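Local coordinates for protein beta-lactamase (Serratia marcescens, PDB 5GWA) that probably hydrolyses beta-lactam antibiotics to substituted beta-amino acids, as a class A extended-spectrum beta-lactamase, and binds the inhibitor avibactam in its active-site pocket, at residues 48-53 with 105-110; 60-65 with 182-187; 89-94 with 100-105. One frame throughout, in Å; residues are numbered along the deposited sequence. Where two conformers were deposited one is given.

Contact 1 (48-53 with 105-110); sequences TYKFHL and KSTVSH
Lys50, which fits the lysine of the SxxK motif of serine beta-lactamases, stands in the first turn of helix 49-63 and lays its aliphatic stem slantwise over Thr107, near the C-terminal end of helix 100-109. Methylenes of the lysine meet a methyl group and a backbone carbonyl oxygen. CD of Lys50 comes closest, 3.5 Å from the backbone O of Thr107, while CG of Lys50 packs at 4.1 Å from CG2 of Thr107. CD of Lys50 lies equally far, 4.1 Å, from that same methyl. With chi1 at -63°, Thr107 OG1 sits beside its own backbone N and bonds back to the carbonyl of Ile103 one turn earlier, leaving CG2 to face the lysine. Val108 closes the contact from the next position, its CG2 4.2 Å from the backbone O of Lys50. The backbones are near here, with the CA atoms of Lys50 and Val108 6.2 Å apart. From CG onward the lysine chain runs extended, carrying NZ past Thr107 to about the level of the helix end. There NZ is gripped by hydrogen bonds to Ser47 OG, Ser111 OG and Asn113 OD1, with a long, weak ion pair to Glu147. Bound avibactam touches Lys50 as well. Cys116 of helix 113-123 packs on Lys50, and Leu119 of the same helix on Thr107, so the apolar stem is buried and the polar end is delivered to the pocket. The SxxK lysine, one turn after its serine and bonded to the serine and asparagine of the SDN motif, is characteristic of the active site of class A beta-lactamases, where two helices of the mainly helical domain meet at a buried spot beneath the substrate pocket.

Contact 2 (60-65 with 182-187); sequences KLDKEN and KNSYDF. With SO4 (sulfate ion), chain E.
OD1 of Asp62 receives two serine hydroxyls, that of Ser184 across the contact and that of Ser181 just before helix 182-193. The Ser184 OG to Asp62 OD1 bond is short at 2.7 Å, yet its donor approaches from above the carboxylate plane, 35° out of it. The other oxygen, Asp62 OD2, lies 3.5 Å from Ser184 OG at a poor angle and is not bonded to it. Ser184 holds OG beside its own backbone N (chi1 -76°), on the side of the helix that faces Asp62. Its backbone N is in turn bonded to Ser181 OG, which links the start of helix 182-193 to the same carboxylate. Lys182 NZ meets a sulfate ion, probably from the crystallisation liquor, at a doubtful, very short distance. Asp62 belongs to the last turn of helix 49-63. A Schellman motif ends that helix, with Asn65 at positive phi, Ile66 N bonded to Leu61 O, and Asn65 N to Asp62 O at 3.2 Å. A salt bridge of 2.8 Å from Lys60 NZ to Glu64 OE2 spans the same terminal turn. Both helices pack on helix 100-109, Leu61 against Phe100 and Phe187 against Ile104; Ser184 also touches Leu58 of helix 49-63 directly.

Contact 3 (89-94 with 100-105); sequences DKYPNG and FSEIIK. With NA (sodium ion), chain S; NA (sodium ion), chain I.
The Tyr91 ring carries CG of Lys90 over the centre of one face, 3.7 Å above the plane, and meets Glu102 OE2 at its edge, in the ring plane. Tyr91 OH donates to Glu102 OE2 over 2.6 Å, on the syn side of the carboxylate and 18° out of its plane; ring and carboxylate are turned 55° against each other. With CG anti to the backbone N (chi1 -180°) and the chain extended beyond it, Glu102 reaches out from its helix to the tyrosine hydroxyl. Strand 96-99, which pairs with strand 71-74 in a two-stranded antiparallel sheet, connects the segments: Leu96 and Leu98 pack on Tyr91, and helix 100-109 follows directly. Glu102 OE1 lies 2.7 Å from a sodium ion, whose site also includes Ser99 and a water, so each carboxylate oxygen has its own partner. After helix 86-90 a type I turn runs from Tyr91 to Gly94, closed by Gly94 N to Tyr91 O at 2.9 Å. That same Tyr91 O, together with Pro92 O at 2.5 Å, binds a second sodium ion. Asn93 OD1 in this turn accepts a hydrogen bond from Lys200 of the second subunit.

In the fold
All three contacts lie in the helical part of the enzyme. Contact 1 is core, held by van der Waals packing between the segments, with the polar end of the lysine bonded in the pocket; contact 2 is partly buried and contact 3 lies at the surface, each joined by one short bond from a hydroxyl to a carboxylate. Helix 49-63 serves contact 1 at its start and contact 2 at its end, while helix 100-109 gives its first half to contact 3 and its second to contact 1, the two segments overlapping at Lys105. Phe187 of contact 2 bridges to the others: its CE1 packs 3.6 Å from Lys105 CE, and its ring also touches Ser101.

Contact 1 (48-53 with 105-110)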
loop_
_atom_site.group_PDB
_atom_site.type_symbol
_atom_site.label_atom_id
_atom_site.label_comp_id
_atom_site.label_asym_id
_atom_site.label_seq_id
_atom_site.Cartn_x
_atom_site.Cartn_y
_atom_site.Cartn_z
ATOM N N THR A 48 -2.153 0.832 14.609
ATOM C CA THR A 48 -1.700 1.241 15.925
ATOM C C THR A 48 -1.170 0.055 16.727
ATOM O O THR A 48 -0.284 0.245 17.541
ATOM C CB THR A 48 -2.756 1.996 16.755
ATOM O OG1 THR A 48 -3.854 1.130 17.032
ATOM C CG2 THR A 48 -3.222 3.261 16.006
ATOM N N TYR A 49 -1.561 -1.162 16.366
ATOM C CA TYR A 49 -1.051 -2.312 17.085
ATOM C C TYR A 49 0.373 -2.664 16.791
ATOM O O TYR A 49 0.951 -3.544 17.467
ATOM C CB TYR A 49 -1.996 -3.496 17.012
ATOM C CG TYR A 49 -1.879 -4.410 15.800
ATOM C CD1 TYR A 49 -1.395 -3.952 14.572
ATOM C CD2 TYR A 49 -2.396 -5.714 15.853
ATOM C CE1 TYR A 49 -1.360 -4.793 13.464
ATOM C CE2 TYR A 49 -2.336 -6.562 14.756
ATOM C CZ TYR A 49 -1.862 -6.079 13.542
ATOM O OH TYR A 49 -1.843 -6.909 12.419
ATOM N N LYS A 50 0.997 -1.958 15.871
ATOM C CA LYS A 50 2.426 -2.153 15.599
ATOM C C LYS A 50 3.255 -1.616 16.774
ATOM O O LYS A 50 4.426 -1.985 16.933
ATOM C CB LYS A 50 2.835 -1.501 14.283
ATOM C CG LYS A 50 2.185 -2.195 13.083
ATOM C CD LYS A 50 2.272 -1.354 11.818
ATOM C CE LYS A 50 1.479 -2.004 10.703
ATOM N NZ LYS A 50 1.614 -1.257 9.430
ATOM N N PHE A 51 2.697 -0.691 17.544
ATOM C CA PHE A 51 3.333 -0.295 18.815
ATOM C C PHE A 51 3.477 -1.494 19.731
ATOM O O PHE A 51 4.576 -1.797 20.243
ATOM C CB PHE A 51 2.518 0.842 19.471
ATOM C CG PHE A 51 2.931 1.148 20.888
ATOM C CD1 PHE A 51 4.191 1.656 21.142
ATOM C CD2 PHE A 51 2.064 0.941 21.937
ATOM C CE1 PHE A 51 4.581 1.977 22.426
ATOM C CE2 PHE A 51 2.468 1.220 23.240
ATOM C CZ PHE A 51 3.733 1.748 23.471
ATOM N N HIS A 52 2.382 -2.216 19.895
ATOM C CA HIS A 52 2.315 -3.339 20.831
ATOM C C HIS A 52 3.298 -4.391 20.307
ATOM O O HIS A 52 4.029 -5.014 21.063
ATOM C CB HIS A 52 0.907 -3.927 20.839
ATOM C CG HIS A 52 -0.168 -2.936 21.170
ATOM N ND1 HIS A 52 -0.421 -1.831 20.376
ATOM C CD2 HIS A 52 -1.139 -2.941 22.110
ATOM C CE1 HIS A 52 -1.436 -1.160 20.878
ATOM N NE2 HIS A 52 -1.895 -1.807 21.923
ATOM N N LEU A 53 3.269 -4.614 18.995
ATOM C CA LEU A 53 4.184 -5.578 18.369
ATOM C C LEU A 53 5.655 -5.231 18.629
ATOM O O LEU A 53 6.441 -6.098 19.067
ATOM C CB LEU A 53 3.885 -5.605 16.867
ATOM C CG LEU A 53 4.899 -6.362 16.030
ATOM C CD1 LEU A 53 4.993 -7.822 16.436
ATOM C CD2 LEU A 53 4.575 -6.224 14.556
ATOM N N LYS A 105 12.050 0.228 12.416
ATOM C CA LYS A 105 11.901 1.639 12.082
ATOM C C LYS A 105 10.910 1.779 10.939
ATOM O O LYS A 105 10.019 2.610 10.992
ATOM C CB LYS A 105 13.221 2.280 11.660
ATOM C CG LYS A 105 14.170 2.504 12.812
ATOM C CD LYS A 105 15.388 3.255 12.300
ATOM C CE LYS A 105 16.456 3.388 13.369
ATOM N NZ LYS A 105 17.561 4.213 12.827
ATOM N N SER A 106 10.991 0.912 9.946
ATOM C CA SER A 106 10.025 1.008 8.850
ATOM C C SER A 106 8.603 0.687 9.338
ATOM O O SER A 106 7.605 1.326 8.912
ATOM C CB SER A 106 10.415 0.080 7.717
ATOM O OG SER A 106 9.621 0.365 6.562
ATOM N N THR A 107 8.503 -0.371 10.127
ATOM C CA THR A 107 7.210 -0.878 10.617
ATOM C C THR A 107 6.503 0.166 11.475
ATOM O O THR A 107 5.286 0.315 11.413
ATOM C CB THR A 107 7.443 -2.147 11.437
ATOM O OG1 THR A 107 7.998 -3.140 10.565
ATOM C CG2 THR A 107 6.129 -2.667 11.971
ATOM N N VAL A 108 7.263 0.848 12.339
ATOM C CA VAL A 108 6.660 1.800 13.283
ATOM C C VAL A 108 6.594 3.202 12.690
ATOM O O VAL A 108 5.502 3.761 12.548
ATOM C CB VAL A 108 7.423 1.856 14.612
ATOM C CG1 VAL A 108 6.907 2.981 15.504
ATOM C CG2 VAL A 108 7.333 0.521 15.296
ATOM N N SER A 109 7.703 3.753 12.211
ATOM C CA SER A 109 7.715 5.170 11.759
ATOM C C SER A 109 7.005 5.325 10.426
ATOM O O SER A 109 6.404 6.378 10.172
ATOM C CB SER A 109 9.142 5.717 11.646
ATOM O OG SER A 109 9.788 5.495 12.897
ATOM N N HIS A 110 7.083 4.320 9.560
ATOM C CA HIS A 110 6.474 4.383 8.239
ATOM C C HIS A 110 5.332 3.375 8.070
ATOM O O HIS A 110 4.789 3.281 6.999
ATOM C CB HIS A 110 7.523 4.173 7.164
ATOM C CG HIS A 110 8.419 5.339 6.996
ATOM N ND1 HIS A 110 9.515 5.603 7.789
ATOM C CD2 HIS A 110 8.346 6.351 6.102
ATOM C CE1 HIS A 110 10.063 6.745 7.400
ATOM N NE2 HIS A 110 9.368 7.213 6.383
#

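Contact 2 (60-65 with 182-187)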
loop_
_atom_site.group_PDB
_atom_site.type_symbol
_atom_site.label_atom_id
_atom_site.label_comp_id
_atom_site.label_asym_id
_atom_site.label_seq_id
_atom_site.Cartn_x
_atom_site.Cartn_y
_atom_site.Cartn_z
ATOM N N LYS A 60 11.732 -9.392 23.447
ATOM C CA LYS A 60 12.323 -10.659 23.050
ATOM C C LYS A 60 13.795 -10.459 22.762
ATOM O O LYS A 60 14.621 -11.241 23.225
ATOM C CB LYS A 60 11.605 -11.232 21.819
ATOM C CG LYS A 60 12.232 -12.521 21.288
ATOM C CD LYS A 60 11.276 -13.218 20.321
ATOM C CE LYS A 60 11.853 -14.499 19.742
ATOM N NZ LYS A 60 11.662 -15.635 20.678
ATOM N N LEU A 61 14.153 -9.413 22.036
ATOM C CA LEU A 61 15.546 -9.146 21.739
ATOM C C LEU A 61 16.303 -8.871 23.049
ATOM O O LEU A 61 17.432 -9.329 23.234
ATOM C CB LEU A 61 15.668 -7.947 20.841
ATOM C CG LEU A 61 15.115 -8.099 19.430
ATOM C CD1 LEU A 61 15.320 -6.791 18.713
ATOM C CD2 LEU A 61 15.774 -9.233 18.645
ATOM N N ASP A 62 15.702 -8.066 23.919
ATOM C CA ASP A 62 16.323 -7.749 25.230
ATOM C C ASP A 62 16.575 -9.078 25.968
ATOM O O ASP A 62 17.694 -9.340 26.427
ATOM C CB ASP A 62 15.361 -6.871 26.095
ATOM C CG ASP A 62 15.321 -5.353 25.702
ATOM O OD1 ASP A 62 16.241 -4.803 25.083
ATOM O OD2 ASP A 62 14.364 -4.681 26.152
ATOM N N LYS A 63 15.532 -9.878 26.179
ATOM C CA LYS A 63 15.635 -11.021 27.075
ATOM C C LYS A 63 16.595 -12.050 26.531
ATOM O O LYS A 63 17.297 -12.728 27.291
ATOM C CB LYS A 63 14.292 -11.696 27.311
ATOM C CG LYS A 63 13.273 -10.847 28.080
ATOM C CD LYS A 63 13.672 -10.535 29.520
ATOM C CE LYS A 63 12.998 -9.274 30.065
ATOM N NZ LYS A 63 11.515 -9.385 30.078
ATOM N N GLU A 64 16.537 -12.260 25.225
ATOM C CA GLU A 64 17.314 -13.336 24.627
ATOM C C GLU A 64 18.689 -12.837 24.211
ATOM O O GLU A 64 19.450 -13.577 23.576
ATOM C CB GLU A 64 16.527 -13.990 23.465
ATOM C CG GLU A 64 15.306 -14.781 23.928
ATOM C CD GLU A 64 14.469 -15.374 22.792
ATOM O OE1 GLU A 64 15.028 -15.744 21.736
ATOM O OE2 GLU A 64 13.266 -15.583 22.997
ATOM N N ASN A 65 19.036 -11.605 24.597
ATOM C CA ASN A 65 20.343 -11.036 24.327
ATOM C C ASN A 65 20.663 -10.999 22.830
ATOM O O ASN A 65 21.814 -11.121 22.423
ATOM C CB ASN A 65 21.420 -11.803 25.119
ATOM C CG ASN A 65 21.092 -11.894 26.601
ATOM O OD1 ASN A 65 21.069 -10.883 27.299
ATOM N ND2 ASN A 65 20.788 -13.100 27.075
ATOM N N LYS A 182 16.650 0.158 28.917
ATOM C CA LYS A 182 16.868 1.563 28.567
ATOM C C LYS A 182 17.107 1.765 27.065
ATOM O O LYS A 182 16.591 2.720 26.475
ATOM C CB LYS A 182 18.030 2.134 29.403
ATOM C CG LYS A 182 18.259 3.628 29.238
ATOM C CD LYS A 182 19.534 3.937 28.454
ATOM C CE LYS A 182 20.000 5.365 28.697
ATOM N NZ LYS A 182 18.973 6.410 28.400
ATOM N N ASN A 183 17.977 0.941 26.471
ATOM C CA ASN A 183 18.350 1.093 25.068
ATOM C C ASN A 183 17.165 0.833 24.154
ATOM O O ASN A 183 16.967 1.567 23.191
ATOM C CB ASN A 183 19.500 0.173 24.663
ATOM C CG ASN A 183 19.704 -0.964 25.629
ATOM O OD1 ASN A 183 20.210 -0.766 26.736
ATOM N ND2 ASN A 183 19.321 -2.167 25.218
ATOM N N SER A 184 16.391 -0.189 24.485
ATOM C CA SER A 184 15.227 -0.512 23.647
ATOM C C SER A 184 14.145 0.550 23.798
ATOM O O SER A 184 13.547 0.960 22.808
ATOM C CB SER A 184 14.674 -1.866 23.975
ATOM O OG SER A 184 15.539 -2.865 23.413
ATOM N N TYR A 185 13.929 1.004 25.026
ATOM C CA TYR A 185 13.042 2.142 25.262
ATOM C C TYR A 185 13.462 3.346 24.471
ATOM O O TYR A 185 12.633 3.967 23.795
ATOM C CB TYR A 185 13.036 2.462 26.764
ATOM C CG TYR A 185 12.438 3.805 27.115
ATOM C CD1 TYR A 185 11.072 3.966 27.155
ATOM C CD2 TYR A 185 13.232 4.900 27.402
ATOM C CE1 TYR A 185 10.509 5.163 27.513
ATOM C CE2 TYR A 185 12.678 6.126 27.706
ATOM C CZ TYR A 185 11.315 6.244 27.795
ATOM O OH TYR A 185 10.772 7.456 28.117
ATOM N N ASP A 186 14.738 3.752 24.572
ATOM C CA ASP A 186 15.226 4.901 23.839
ATOM C C ASP A 186 14.958 4.706 22.358
ATOM O O ASP A 186 14.596 5.631 21.654
ATOM C CB ASP A 186 16.739 5.100 24.074
ATOM C CG ASP A 186 17.038 5.864 25.349
ATOM O OD1 ASP A 186 16.310 6.848 25.595
ATOM O OD2 ASP A 186 17.997 5.483 26.083
ATOM N N PHE A 187 15.301 3.517 21.864
ATOM C CA PHE A 187 15.115 3.173 20.454
ATOM C C PHE A 187 13.666 3.259 19.981
ATOM O O PHE A 187 13.377 3.962 18.974
ATOM C CB PHE A 187 15.655 1.776 20.153
ATOM C CG PHE A 187 15.431 1.352 18.734
ATOM C CD1 PHE A 187 16.163 1.890 17.705
ATOM C CD2 PHE A 187 14.476 0.416 18.450
ATOM C CE1 PHE A 187 15.945 1.502 16.385
ATOM C CE2 PHE A 187 14.287 -0.017 17.132
ATOM C CZ PHE A 187 14.971 0.574 16.104
HETATM S S SO4 E . 17.085 7.229 31.424
HETATM O O1 SO4 E . 17.555 6.979 32.813
HETATM O O2 SO4 E . 17.755 6.264 30.527
HETATM O O3 SO4 E . 15.591 7.027 31.330
HETATM O O4 SO4 E . 17.380 8.631 31.024
#

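Contact 3 (89-94 with 100-105)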
loop_
_atom_site.group_PDB
_atom_site.type_symbol
_atom_site.label_atom_id
_atom_site.label_comp_id
_atom_site.label_asym_id
_atom_site.label_seq_id
_atom_site.Cartn_x
_atom_site.Cartn_y
_atom_site.Cartn_z
ATOM N N ASP A 89 9.032 -1.129 -1.803
ATOM C CA ASP A 89 9.506 -0.239 -2.850
ATOM C C ASP A 89 11.016 0.030 -2.764
ATOM O O ASP A 89 11.656 0.314 -3.778
ATOM C CB ASP A 89 8.759 1.082 -2.774
ATOM C CG ASP A 89 8.903 1.929 -4.030
ATOM O OD1 ASP A 89 8.691 1.447 -5.145
ATOM O OD2 ASP A 89 9.182 3.123 -3.852
ATOM N N LYS A 90 11.557 -0.001 -1.554
ATOM C CA LYS A 90 13.000 0.186 -1.365
ATOM C C LYS A 90 13.783 -1.036 -1.884
ATOM O O LYS A 90 14.859 -0.869 -2.473
ATOM C CB LYS A 90 13.349 0.462 0.072
ATOM C CG LYS A 90 14.825 0.837 0.294
ATOM C CD LYS A 90 15.070 1.230 1.725
ATOM C CE LYS A 90 16.515 1.664 1.936
ATOM N NZ LYS A 90 16.839 2.915 1.195
ATOM N N TYR A 91 13.221 -2.232 -1.692
ATOM C CA TYR A 91 13.924 -3.483 -1.991
ATOM C C TYR A 91 13.038 -4.367 -2.825
ATOM O O TYR A 91 12.548 -5.407 -2.373
ATOM C CB TYR A 91 14.282 -4.197 -0.696
ATOM C CG TYR A 91 15.128 -3.373 0.268
ATOM C CD1 TYR A 91 16.431 -3.045 -0.038
ATOM C CD2 TYR A 91 14.660 -3.022 1.532
ATOM C CE1 TYR A 91 17.194 -2.282 0.819
ATOM C CE2 TYR A 91 15.426 -2.263 2.408
ATOM C CZ TYR A 91 16.727 -1.937 2.052
ATOM O OH TYR A 91 17.551 -1.276 2.923
ATOM N N PRO A 92 12.813 -4.003 -4.088
ATOM C CA PRO A 92 11.833 -4.717 -4.878
ATOM C C PRO A 92 12.130 -6.183 -5.210
ATOM O O PRO A 92 11.184 -6.959 -5.320
ATOM C CB PRO A 92 11.706 -3.890 -6.169
ATOM C CG PRO A 92 12.734 -2.844 -6.076
ATOM C CD PRO A 92 13.260 -2.750 -4.694
ATOM N N ASN A 93 13.399 -6.574 -5.121
ATOM C CA ASN A 93 13.795 -7.958 -5.323
ATOM C C ASN A 93 13.750 -8.754 -4.031
ATOM O O ASN A 93 13.663 -9.972 -4.044
ATOM C CB ASN A 93 15.185 -8.043 -5.901
ATOM C CG ASN A 93 15.172 -7.961 -7.395
ATOM O OD1 ASN A 93 14.810 -8.931 -8.080
ATOM N ND2 ASN A 93 15.374 -6.772 -7.900
ATOM N N GLY A 94 13.586 -8.061 -2.917
ATOM C CA GLY A 94 13.771 -8.714 -1.648
ATOM C C GLY A 94 14.978 -9.631 -1.639
ATOM O O GLY A 94 16.029 -9.286 -2.146
ATOM N N PHE A 100 16.994 -6.019 12.490
ATOM C CA PHE A 100 15.795 -5.785 13.269
ATOM C C PHE A 100 15.570 -4.274 13.366
ATOM O O PHE A 100 14.436 -3.819 13.323
ATOM C CB PHE A 100 15.932 -6.347 14.682
ATOM C CG PHE A 100 15.979 -7.821 14.729
ATOM C CD1 PHE A 100 14.826 -8.577 14.658
ATOM C CD2 PHE A 100 17.204 -8.484 14.912
ATOM C CE1 PHE A 100 14.870 -9.958 14.687
ATOM C CE2 PHE A 100 17.242 -9.851 14.976
ATOM C CZ PHE A 100 16.083 -10.595 14.862
ATOM N N SER A 101 16.639 -3.511 13.618
ATOM C CA SER A 101 16.524 -2.043 13.685
ATOM C C SER A 101 15.824 -1.439 12.460
ATOM O O SER A 101 14.836 -0.698 12.591
ATOM C CB SER A 101 17.907 -1.408 13.813
ATOM O OG SER A 101 17.816 0.001 13.762
ATOM N N GLU A 102 16.301 -1.785 11.283
ATOM C CA GLU A 102 15.765 -1.219 10.054
ATOM C C GLU A 102 14.303 -1.655 9.918
ATOM O O GLU A 102 13.442 -0.883 9.428
ATOM C CB GLU A 102 16.545 -1.717 8.825
ATOM C CG GLU A 102 15.994 -1.118 7.540
ATOM C CD GLU A 102 16.864 -1.261 6.288
ATOM O OE1 GLU A 102 18.042 -1.663 6.382
ATOM O OE2 GLU A 102 16.441 -0.785 5.210
ATOM N N ILE A 103 14.032 -2.915 10.178
ATOM C CA ILE A 103 12.668 -3.428 9.996
ATOM C C ILE A 103 11.716 -2.752 10.974
ATOM O O ILE A 103 10.620 -2.309 10.581
ATOM C CB ILE A 103 12.583 -4.973 10.134
ATOM C CG1 ILE A 103 13.387 -5.636 8.997
ATOM C CG2 ILE A 103 11.118 -5.449 10.123
ATOM C CD1 ILE A 103 13.691 -7.099 9.260
ATOM N N ILE A 104 12.123 -2.628 12.245
ATOM C CA ILE A 104 11.265 -1.968 13.219
ATOM C C ILE A 104 11.023 -0.491 12.890
ATOM O O ILE A 104 9.881 -0.019 12.998
ATOM C CB ILE A 104 11.849 -2.075 14.637
ATOM C CG1 ILE A 104 11.900 -3.509 15.060
ATOM C CG2 ILE A 104 11.041 -1.211 15.588
ATOM C CD1 ILE A 104 12.802 -3.783 16.259
ATOM N N LYS A 105 12.050 0.228 12.416
ATOM C CA LYS A 105 11.901 1.639 12.082
ATOM C C LYS A 105 10.910 1.779 10.939
ATOM O O LYS A 105 10.019 2.610 10.992
ATOM C CB LYS A 105 13.221 2.280 11.660
ATOM C CG LYS A 105 14.170 2.504 12.812
ATOM C CD LYS A 105 15.388 3.255 12.300
ATOM C CE LYS A 105 16.456 3.388 13.369
ATOM N NZ LYS A 105 17.561 4.213 12.827
HETATM NA NA NA S . 10.344 -6.998 -3.018
HETATM NA NA NA I . 19.677 -3.438 7.648
HETATM O O HOH W 1 21.870 -2.622 8.984
#